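Local coordinates for major royal jelly protein 1 (Apis mellifera, PDB 5YYL) that is the most abundant protein of royal jelly, binds the sterol 24-methylenecholesterol and probably nourishes developing larvae, at residues N64-I69 with L381-Q386; D68-H73 with S356-E361; L90-K95 with L103-P108; N263-S268 with Y276-E281. All blocks are in the same frame, centred on the assembly; numbering follows the deposited sequence.

Contact 1 of 4, residues N64-I69 with L381-Q386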
# COMPACT_ATOMS: atom_id res chain seq x y z
N ASN A 64 34.68 31.07 10.88
CA ASN A 64 34.19 29.98 10.04
C ASN A 64 33.35 30.53 8.90
O ASN A 64 32.29 31.11 9.13
CB ASN A 64 33.43 28.96 10.87
CG ASN A 64 34.36 28.07 11.67
OD1 ASN A 64 34.56 26.90 11.36
ND2 ASN A 64 34.96 28.64 12.70
N TYR A 65 33.87 30.38 7.69
CA TYR A 65 33.28 30.95 6.49
C TYR A 65 33.14 29.84 5.45
O TYR A 65 34.12 29.11 5.18
CB TYR A 65 34.14 32.07 5.91
CG TYR A 65 34.60 33.10 6.93
CD1 TYR A 65 33.69 33.99 7.51
CD2 TYR A 65 35.95 33.18 7.32
CE1 TYR A 65 34.10 34.93 8.44
CE2 TYR A 65 36.37 34.12 8.25
CZ TYR A 65 35.45 34.99 8.81
OH TYR A 65 35.87 35.92 9.74
N PRO A 66 31.93 29.68 4.89
CA PRO A 66 31.72 28.57 3.97
C PRO A 66 32.18 28.90 2.56
O PRO A 66 31.97 30.01 2.09
CB PRO A 66 30.21 28.35 4.04
CG PRO A 66 29.65 29.71 4.34
CD PRO A 66 30.71 30.50 5.07
N SER A 67 32.81 27.95 1.92
CA SER A 67 33.33 28.11 0.57
C SER A 67 32.41 27.46 -0.46
O SER A 67 32.07 28.08 -1.46
CB SER A 67 34.73 27.50 0.49
OG SER A 67 35.27 27.65 -0.81
N ASP A 68 32.02 26.20 -0.23
CA ASP A 68 31.22 25.44 -1.18
C ASP A 68 30.19 24.56 -0.48
O ASP A 68 30.32 24.26 0.70
CB ASP A 68 32.15 24.58 -2.06
CG ASP A 68 31.53 24.16 -3.42
OD1 ASP A 68 30.42 24.61 -3.76
OD2 ASP A 68 32.15 23.39 -4.17
N ILE A 69 29.14 24.19 -1.21
CA ILE A 69 28.16 23.20 -0.77
C ILE A 69 28.02 22.17 -1.87
O ILE A 69 28.35 22.43 -3.02
CB ILE A 69 26.77 23.81 -0.47
CG1 ILE A 69 26.17 24.52 -1.70
CG2 ILE A 69 26.87 24.79 0.68
CD1 ILE A 69 24.75 25.02 -1.51
N LEU A 381 24.37 28.52 -2.11
CA LEU A 381 25.03 29.01 -0.89
C LEU A 381 25.20 30.49 -1.04
O LEU A 381 25.81 30.96 -1.99
CB LEU A 381 26.42 28.40 -0.67
CG LEU A 381 27.21 28.98 0.52
CD1 LEU A 381 26.49 28.71 1.83
CD2 LEU A 381 28.61 28.40 0.58
N SER A 382 24.65 31.22 -0.08
CA SER A 382 24.71 32.64 -0.07
C SER A 382 25.18 33.05 1.32
O SER A 382 24.39 33.30 2.24
CB SER A 382 23.34 33.17 -0.37
OG SER A 382 23.20 34.48 0.07
N ASN A 383 26.51 33.03 1.49
CA ASN A 383 27.17 33.71 2.59
C ASN A 383 27.12 35.22 2.39
O ASN A 383 26.39 35.72 1.52
CB ASN A 383 28.61 33.18 2.79
CG ASN A 383 29.52 33.37 1.59
OD1 ASN A 383 29.51 34.41 0.90
ND2 ASN A 383 30.34 32.35 1.33
N LYS A 384 27.83 35.97 3.23
CA LYS A 384 27.95 37.41 3.09
C LYS A 384 29.44 37.78 3.06
O LYS A 384 29.97 38.35 4.03
CB LYS A 384 27.21 38.09 4.24
CG LYS A 384 25.71 37.87 4.17
CD LYS A 384 24.88 39.01 4.77
CE LYS A 384 24.64 38.84 6.26
NZ LYS A 384 23.51 39.71 6.68
N MET A 385 30.09 37.44 1.94
CA MET A 385 31.52 37.74 1.71
C MET A 385 31.88 39.21 1.95
O MET A 385 32.98 39.50 2.41
CB MET A 385 31.97 37.33 0.29
CG MET A 385 33.45 37.60 0.02
SD MET A 385 34.23 36.69 -1.33
CE MET A 385 34.74 35.18 -0.51
N GLN A 386 30.95 40.11 1.63
CA GLN A 386 31.15 41.53 1.95
C GLN A 386 31.44 41.78 3.44
O GLN A 386 32.26 42.65 3.77
CB GLN A 386 30.01 42.40 1.43
CG GLN A 386 28.80 42.55 2.33
CD GLN A 386 28.07 41.27 2.55
OE1 GLN A 386 28.23 40.30 1.82
NE2 GLN A 386 27.25 41.25 3.58
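The flat amide of N383 and the pyrrolidine ring of P66 meet across a seam between two blades of the beta-propeller, each touching F400 as well. N383 ND2 sits over one face of the proline ring; N383 CB, 3.9 Å from P66 CG, and L381 CD2, 3.8 Å from P66 CB, come obliquely to that same side. ND2 also gives a weak bond to P66 O (3.0 Å, bent to 125° at the hydrogen), while OD1 at the other end of the amide weakly accepts from M385 N. Strands 65-69 and 381-383 run almost antiparallel (172°) but 8.0 Å apart at their axes, too far for sheet pairing, so side chains do the joining. Backbone bonds lead elsewhere, from S67 to T79 within its own blade and from L381 to S356 within the other. On the far side of strand 65-69, S67 OG bonds S125 O of the next blade. L381 inserts between P66 and I69, its CB 3.9 Å from I69 CG2. The isoleucine completes the apolar patch: with CG1 set between backbone N and carbonyl carbon (chi1 59°) and the chain extended beyond, I69 CD1 arrives 3.6 Å from L381 N.

Contact 2 of 4, residues D68-H73 with S356-E361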
# COMPACT_ATOMS: atom_id res chain seq x y z
N ASP A 68 32.02 26.20 -0.23
CA ASP A 68 31.22 25.44 -1.18
C ASP A 68 30.19 24.56 -0.48
O ASP A 68 30.32 24.26 0.70
CB ASP A 68 32.15 24.58 -2.06
CG ASP A 68 31.53 24.16 -3.42
OD1 ASP A 68 30.42 24.61 -3.76
OD2 ASP A 68 32.15 23.39 -4.17
N ILE A 69 29.14 24.19 -1.21
CA ILE A 69 28.16 23.20 -0.77
C ILE A 69 28.02 22.17 -1.87
O ILE A 69 28.35 22.43 -3.02
CB ILE A 69 26.77 23.81 -0.47
CG1 ILE A 69 26.17 24.52 -1.70
CG2 ILE A 69 26.87 24.79 0.68
CD1 ILE A 69 24.75 25.02 -1.51
N ASP A 70 27.54 21.00 -1.49
CA ASP A 70 27.06 20.03 -2.47
C ASP A 70 26.08 19.08 -1.77
O ASP A 70 25.75 19.28 -0.60
CB ASP A 70 28.23 19.31 -3.15
CG ASP A 70 27.91 18.89 -4.59
OD1 ASP A 70 26.84 18.23 -4.78
OD2 ASP A 70 28.72 19.20 -5.51
N GLN A 71 25.60 18.06 -2.48
CA GLN A 71 24.53 17.23 -1.98
C GLN A 71 24.62 15.88 -2.65
O GLN A 71 24.78 15.82 -3.87
CB GLN A 71 23.19 17.90 -2.30
CG GLN A 71 21.95 17.11 -1.89
CD GLN A 71 21.53 16.02 -2.87
OE1 GLN A 71 21.67 16.18 -4.08
NE2 GLN A 71 21.02 14.92 -2.35
N TRP A 72 24.52 14.82 -1.84
CA TRP A 72 24.41 13.45 -2.35
C TRP A 72 23.59 12.63 -1.36
O TRP A 72 23.94 12.58 -0.18
CB TRP A 72 25.79 12.83 -2.52
CG TRP A 72 25.79 11.45 -3.02
CD1 TRP A 72 25.81 11.04 -4.33
CD2 TRP A 72 25.82 10.26 -2.24
NE1 TRP A 72 25.84 9.66 -4.41
CE2 TRP A 72 25.84 9.16 -3.14
CE3 TRP A 72 25.83 10.01 -0.87
CZ2 TRP A 72 25.88 7.84 -2.71
CZ3 TRP A 72 25.85 8.70 -0.43
CH2 TRP A 72 25.88 7.63 -1.35
N HIS A 73 22.50 12.04 -1.85
CA HIS A 73 21.56 11.29 -1.00
C HIS A 73 21.20 12.14 0.23
O HIS A 73 20.78 13.28 0.07
CB HIS A 73 22.13 9.91 -0.67
CG HIS A 73 22.28 9.00 -1.85
ND1 HIS A 73 22.65 7.68 -1.72
CD2 HIS A 73 22.08 9.21 -3.18
CE1 HIS A 73 22.69 7.12 -2.92
NE2 HIS A 73 22.35 8.03 -3.82
N SER A 356 28.26 29.81 -3.98
CA SER A 356 28.18 28.52 -4.66
C SER A 356 26.81 28.16 -5.16
O SER A 356 25.83 28.59 -4.60
CB SER A 356 28.68 27.40 -3.75
OG SER A 356 29.19 26.36 -4.55
N MET A 357 26.78 27.38 -6.24
CA MET A 357 25.55 26.85 -6.81
C MET A 357 25.76 25.47 -7.39
O MET A 357 26.80 25.20 -7.99
CB MET A 357 25.03 27.77 -7.90
CG MET A 357 24.47 29.04 -7.34
SD MET A 357 23.85 30.11 -8.65
CE MET A 357 22.61 30.88 -7.62
N LYS A 358 24.78 24.60 -7.20
CA LYS A 358 24.79 23.27 -7.81
C LYS A 358 23.38 22.96 -8.29
O LYS A 358 22.41 23.50 -7.77
CB LYS A 358 25.24 22.20 -6.81
CG LYS A 358 26.55 22.48 -6.12
CD LYS A 358 27.72 22.31 -7.06
CE LYS A 358 29.03 22.78 -6.45
NZ LYS A 358 29.53 21.80 -5.43
N ILE A 359 23.27 22.09 -9.30
CA ILE A 359 21.99 21.64 -9.79
C ILE A 359 21.93 20.13 -9.78
O ILE A 359 22.80 19.46 -10.30
CB ILE A 359 21.66 22.22 -11.20
CG1 ILE A 359 21.40 23.73 -11.05
CG2 ILE A 359 20.43 21.54 -11.81
CD1 ILE A 359 21.00 24.46 -12.31
N LYS A 360 20.85 19.62 -9.21
CA LYS A 360 20.61 18.20 -9.03
C LYS A 360 19.31 17.82 -9.71
O LYS A 360 18.46 18.67 -9.89
CB LYS A 360 20.51 17.90 -7.52
CG LYS A 360 21.76 18.29 -6.72
CD LYS A 360 22.95 17.37 -7.02
CE LYS A 360 24.27 18.05 -6.69
NZ LYS A 360 25.40 17.09 -6.75
N GLU A 361 19.18 16.56 -10.07
CA GLU A 361 17.94 15.99 -10.59
C GLU A 361 17.25 15.18 -9.49
O GLU A 361 17.90 14.47 -8.72
CB GLU A 361 18.23 15.10 -11.78
CG GLU A 361 18.73 15.82 -13.00
CD GLU A 361 19.15 14.84 -14.08
OE1 GLU A 361 18.50 14.83 -15.16
OE2 GLU A 361 20.11 14.06 -13.84
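Two lysines, K358 and K360, reach across from one innermost propeller strand to the aspartates D68 and D70 of another, forming a salt-bridge network between blades. Strands 68-72 and 356-361 run nearly parallel, 16° apart, yet are not sheet partners. The tight part surrounds K358. Bends at chi2 (-72°) and chi4 steer its chain across the gap, bringing NZ to I69 O at 2.8 Å and to D70 OD2 at 2.7 Å, the latter from above the carboxylate plane. D68 OD2 adds a weak, longer ion pair at 3.3 Å, but is itself held by L127 N of the neighbouring blade, whose L127 O also accepts from K358 NZ. Such surroundings would be expected to keep the ammonium charged. Toward Q71 the backbones diverge, the CA spacing growing from 5.6 Å at D68 and S356 to 8.1 Å at Q71 and K360. K360 bridges the wider gap: its CG and CD pass Q71 OE1 and its NZ bonds Q71 O at 3.2 Å. The loose side lies beyond, where H73 packs on the backbone of another protein chain and E361 is exposed. D70 OD1 takes K360 NZ on its syn lone pair at 2.7 Å and Q71 N on its anti lone pair at 2.6 Å.

Contact 3 of 4, residues L90-K95 with L103-P108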
# COMPACT_ATOMS: atom_id res chain seq x y z
N LEU A 90 36.32 19.96 5.29
CA LEU A 90 35.33 19.17 4.59
C LEU A 90 34.31 18.60 5.58
O LEU A 90 34.65 17.74 6.40
CB LEU A 90 36.01 18.04 3.80
CG LEU A 90 35.10 17.16 2.94
CD1 LEU A 90 34.28 18.00 1.97
CD2 LEU A 90 35.95 16.15 2.19
N ASN A 91 33.06 19.06 5.50
CA ASN A 91 31.99 18.65 6.43
C ASN A 91 30.68 18.24 5.76
O ASN A 91 30.49 18.48 4.57
CB ASN A 91 31.66 19.80 7.39
CG ASN A 91 32.89 20.50 7.88
OD1 ASN A 91 33.79 19.87 8.43
ND2 ASN A 91 32.97 21.82 7.66
N VAL A 92 29.81 17.60 6.54
CA VAL A 92 28.40 17.40 6.19
C VAL A 92 27.54 17.97 7.30
O VAL A 92 28.02 18.16 8.40
CB VAL A 92 28.00 15.93 5.95
CG1 VAL A 92 28.73 15.37 4.75
CG2 VAL A 92 28.26 15.06 7.15
N ILE A 93 26.28 18.25 6.99
CA ILE A 93 25.34 18.74 7.98
C ILE A 93 24.87 17.52 8.73
O ILE A 93 24.57 16.50 8.13
CB ILE A 93 24.16 19.52 7.38
CG1 ILE A 93 24.68 20.64 6.47
CG2 ILE A 93 23.30 20.12 8.48
CD1 ILE A 93 23.60 21.54 5.89
N SER A 94 24.83 17.64 10.06
CA SER A 94 24.44 16.55 10.95
C SER A 94 22.99 16.69 11.39
O SER A 94 22.32 17.71 11.13
CB SER A 94 25.32 16.58 12.20
OG SER A 94 24.93 17.65 13.06
N LYS A 95 22.52 15.66 12.09
CA LYS A 95 21.18 15.66 12.67
C LYS A 95 21.06 16.67 13.83
O LYS A 95 19.99 17.25 14.04
CB LYS A 95 20.79 14.24 13.10
N LEU A 103 24.61 21.80 13.25
CA LEU A 103 26.02 21.54 13.51
C LEU A 103 26.58 20.79 12.32
O LEU A 103 25.87 20.04 11.66
CB LEU A 103 26.23 20.71 14.79
CG LEU A 103 26.51 21.48 16.09
CD1 LEU A 103 25.46 22.56 16.39
CD2 LEU A 103 26.60 20.44 17.20
N LEU A 104 27.85 21.03 12.06
CA LEU A 104 28.58 20.30 11.03
C LEU A 104 29.30 19.14 11.64
O LEU A 104 29.50 19.10 12.83
CB LEU A 104 29.60 21.20 10.34
CG LEU A 104 29.09 22.50 9.74
CD1 LEU A 104 30.17 23.04 8.82
CD2 LEU A 104 27.78 22.30 8.98
N GLN A 105 29.73 18.23 10.80
CA GLN A 105 30.35 16.99 11.21
C GLN A 105 31.36 16.68 10.12
O GLN A 105 30.98 16.58 8.95
CB GLN A 105 29.27 15.91 11.31
CG GLN A 105 29.76 14.47 11.36
CD GLN A 105 28.78 13.52 10.70
OE1 GLN A 105 27.57 13.60 10.95
NE2 GLN A 105 29.28 12.62 9.86
N PRO A 106 32.65 16.54 10.47
CA PRO A 106 33.70 16.31 9.46
C PRO A 106 33.50 15.07 8.60
O PRO A 106 33.10 14.03 9.12
CB PRO A 106 34.95 16.13 10.32
CG PRO A 106 34.68 16.98 11.50
CD PRO A 106 33.22 16.79 11.80
N TYR A 107 33.81 15.17 7.32
CA TYR A 107 33.71 14.04 6.39
C TYR A 107 35.13 13.68 5.91
O TYR A 107 35.90 14.58 5.60
CB TYR A 107 32.81 14.40 5.19
CG TYR A 107 32.55 13.27 4.21
CD1 TYR A 107 31.49 12.41 4.40
CD2 TYR A 107 33.35 13.10 3.08
CE1 TYR A 107 31.22 11.38 3.49
CE2 TYR A 107 33.11 12.07 2.17
CZ TYR A 107 32.04 11.22 2.39
OH TYR A 107 31.77 10.19 1.52
N PRO A 108 35.50 12.39 5.83
CA PRO A 108 34.69 11.24 6.28
C PRO A 108 34.59 11.13 7.80
O PRO A 108 33.50 10.95 8.34
CB PRO A 108 35.47 10.05 5.72
CG PRO A 108 36.09 10.58 4.46
CD PRO A 108 36.34 12.05 4.67
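An antiparallel pair of neighbouring strands in one sheet, 90-94 and 103-106, brings V92 opposite Q105 as a hydrogen-bonded pair, with N91-P106 and I93-L104 as the non-hydrogen-bonded pairs on either side. V92 N meets Q105 O at 2.9 Å, and Q105 N returns a bond to V92 O that is more bent. Beyond P106 the ladder gains one further link, from Y107 N to L90 O (2.9 Å), almost straight at 177°. At the other end, just before the chain turns a corner at K95, L103 O takes two donors. S94 N approaches in the usual backbone manner, while S94 OG, brought round by a chi1 of 75°, reaches the same oxygen at 2.9 Å from well above the carbonyl plane.

This is the outer half of the first four-stranded antiparallel blade in the propeller, strand 102-106 being its outermost member. Strand 75-81 flanks 90-94 on the inner side, through backbone bonds of N91 to V78 and of I93 to I76. The strands are strongly twisted, with 134° between their directions.

V92 and Q105 share a face of the sheet, whereas the side chains of the flanking pairs diverge. V92 CG2 lies beside the Q105 amide, 3.8 Å from NE2, the two side chains pointing the same way. The Y107 ring has L90 CD2 at its edge, 4.1 Å from Y107 CD2, and V92 CG1 approaching Y107 CD1 obliquely from the same distance; F77 adds an edge-to-face ring. L104 CD1 lies against the N91 amide, which is held from outside, its OD1 by S88 OG and its ND2 weakly by V78 O.

Contact 4 of 4, residues N263-S268 with Y276-E281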
# COMPACT_ATOMS: atom_id res chain seq x y z
N ASN A 263 29.22 21.26 -23.52
CA ASN A 263 30.63 21.11 -23.13
C ASN A 263 31.42 22.43 -23.05
O ASN A 263 32.66 22.42 -23.00
CB ASN A 263 31.36 20.10 -24.04
CG ASN A 263 30.68 18.74 -24.04
OD1 ASN A 263 31.08 17.86 -23.30
ND2 ASN A 263 29.64 18.58 -24.86
N ASN A 264 30.73 23.57 -23.02
CA ASN A 264 31.39 24.86 -22.77
C ASN A 264 31.65 25.01 -21.28
O ASN A 264 30.74 24.83 -20.48
CB ASN A 264 30.53 26.00 -23.23
CG ASN A 264 30.29 25.98 -24.71
OD1 ASN A 264 31.19 25.64 -25.50
ND2 ASN A 264 29.09 26.37 -25.11
N LEU A 265 32.89 25.29 -20.91
CA LEU A 265 33.24 25.67 -19.55
C LEU A 265 33.14 27.19 -19.46
O LEU A 265 34.05 27.92 -19.88
CB LEU A 265 34.66 25.20 -19.22
CG LEU A 265 35.24 25.63 -17.88
CD1 LEU A 265 34.43 25.00 -16.76
CD2 LEU A 265 36.70 25.21 -17.83
N TYR A 266 32.01 27.67 -18.93
CA TYR A 266 31.78 29.11 -18.73
C TYR A 266 32.58 29.59 -17.54
O TYR A 266 32.79 28.83 -16.60
CB TYR A 266 30.30 29.42 -18.52
CG TYR A 266 29.46 29.09 -19.73
CD1 TYR A 266 29.27 30.02 -20.75
CD2 TYR A 266 28.85 27.86 -19.84
CE1 TYR A 266 28.51 29.71 -21.87
CE2 TYR A 266 28.07 27.54 -20.93
CZ TYR A 266 27.90 28.46 -21.94
OH TYR A 266 27.14 28.13 -23.03
N TYR A 267 33.03 30.84 -17.58
CA TYR A 267 33.82 31.44 -16.52
C TYR A 267 33.85 32.96 -16.69
O TYR A 267 33.32 33.47 -17.67
CB TYR A 267 35.26 30.91 -16.54
CG TYR A 267 36.04 31.30 -17.77
CD1 TYR A 267 36.88 32.41 -17.76
CD2 TYR A 267 35.94 30.56 -18.95
CE1 TYR A 267 37.60 32.76 -18.90
CE2 TYR A 267 36.65 30.90 -20.09
CZ TYR A 267 37.48 31.99 -20.06
OH TYR A 267 38.19 32.33 -21.19
N SER A 268 34.48 33.65 -15.74
CA SER A 268 34.79 35.06 -15.89
C SER A 268 35.77 35.49 -14.82
O SER A 268 35.81 34.89 -13.76
CB SER A 268 33.54 35.91 -15.79
OG SER A 268 32.86 35.68 -14.57
N TYR A 276 32.76 34.84 -20.37
CA TYR A 276 33.55 34.09 -21.34
C TYR A 276 33.22 32.61 -21.28
O TYR A 276 32.54 32.17 -20.37
CB TYR A 276 35.05 34.24 -21.05
CG TYR A 276 35.53 35.67 -21.00
CD1 TYR A 276 35.29 36.53 -22.06
CD2 TYR A 276 36.24 36.15 -19.91
CE1 TYR A 276 35.75 37.84 -22.05
CE2 TYR A 276 36.67 37.47 -19.87
CZ TYR A 276 36.45 38.30 -20.95
OH TYR A 276 36.89 39.60 -20.89
N TYR A 277 33.74 31.85 -22.24
CA TYR A 277 33.77 30.40 -22.16
C TYR A 277 34.78 29.77 -23.11
O TYR A 277 35.21 30.38 -24.08
CB TYR A 277 32.38 29.80 -22.41
CG TYR A 277 31.80 29.94 -23.81
CD1 TYR A 277 31.87 28.90 -24.73
CD2 TYR A 277 31.12 31.10 -24.19
CE1 TYR A 277 31.32 29.01 -25.99
CE2 TYR A 277 30.56 31.22 -25.46
CZ TYR A 277 30.66 30.17 -26.35
OH TYR A 277 30.12 30.25 -27.61
N VAL A 278 35.16 28.53 -22.80
CA VAL A 278 36.03 27.72 -23.65
C VAL A 278 35.34 26.38 -23.89
O VAL A 278 34.87 25.76 -22.94
CB VAL A 278 37.41 27.51 -22.99
CG1 VAL A 278 37.36 26.72 -21.69
CG2 VAL A 278 38.37 26.82 -23.94
N ASN A 279 35.25 25.95 -25.14
CA ASN A 279 34.77 24.59 -25.40
C ASN A 279 35.86 23.60 -25.00
O ASN A 279 37.05 23.83 -25.25
CB ASN A 279 34.35 24.37 -26.86
CG ASN A 279 33.62 23.05 -27.06
OD1 ASN A 279 34.21 21.96 -26.94
ND2 ASN A 279 32.33 23.13 -27.34
N THR A 280 35.44 22.50 -24.38
CA THR A 280 36.35 21.51 -23.83
C THR A 280 36.66 20.34 -24.78
O THR A 280 37.57 19.56 -24.48
CB THR A 280 35.82 20.95 -22.50
OG1 THR A 280 34.52 20.41 -22.69
CG2 THR A 280 35.75 22.03 -21.45
N GLU A 281 35.95 20.21 -25.90
CA GLU A 281 36.36 19.25 -26.95
C GLU A 281 37.81 19.52 -27.43
O GLU A 281 38.53 18.59 -27.79
CB GLU A 281 35.38 19.25 -28.13
CG GLU A 281 33.97 18.78 -27.77
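Y276, Y267 and Y277 dominate this antiparallel hairpin of strands 264-268 and 276-279, the two middle strands of a four-stranded propeller blade. Y267 and Y276 form a hydrogen-bonded pair, bonding in both directions at 3.1 Å between Y267 N and Y276 O and between Y276 N and Y267 O. The CB of Y276 sits over one face of the Y267 ring in a CH-pi contact, 3.8 Å from its centroid. A chi1 of 66° swings the Y267 ring back over the partner strand, V278 N and L265 O at its edge. The two rings themselves meet obliquely, planes 46° apart. Y277 projects from the other face of the sheet beside Y266, Y277 CB lying 3.5 Å from Y266 CD1, and the N264 amide runs obliquely against the Y277 ring. Past the strands N263 O accepts both T280 N and T280 OG1, the hydroxyl at 2.8 Å on a lone pair, while N279 OD1 caps E281 N at the start of a helix. Aromatic bodies thus pack within the hairpin, while Y266 OH and Y267 OH find their strongest partners outside the two strands, in E332 and T230, tying the hairpin to its surroundings.

How the contacts relate
All four contacts are largely buried, but they illustrate two kinds of joint. Contacts 1 and 2, about 10 and 9 Å from the chain's centre, lie between blades. They share D68 and I69 of strand 65-72 and meet two adjacent strands of one sheet, where L381 and S356 touch. Contact 1 is mainly apolar; contact 2 is ionic and approaches another chain at one end. Contacts 3 and 4, farther out at about 18 and 16 Å, lie on opposite sides of the centre and each join strands within a blade by backbone ladders. Contact 3 shares its blade with strand 65-72, whereas contact 4 belongs to a separate, more aromatic one.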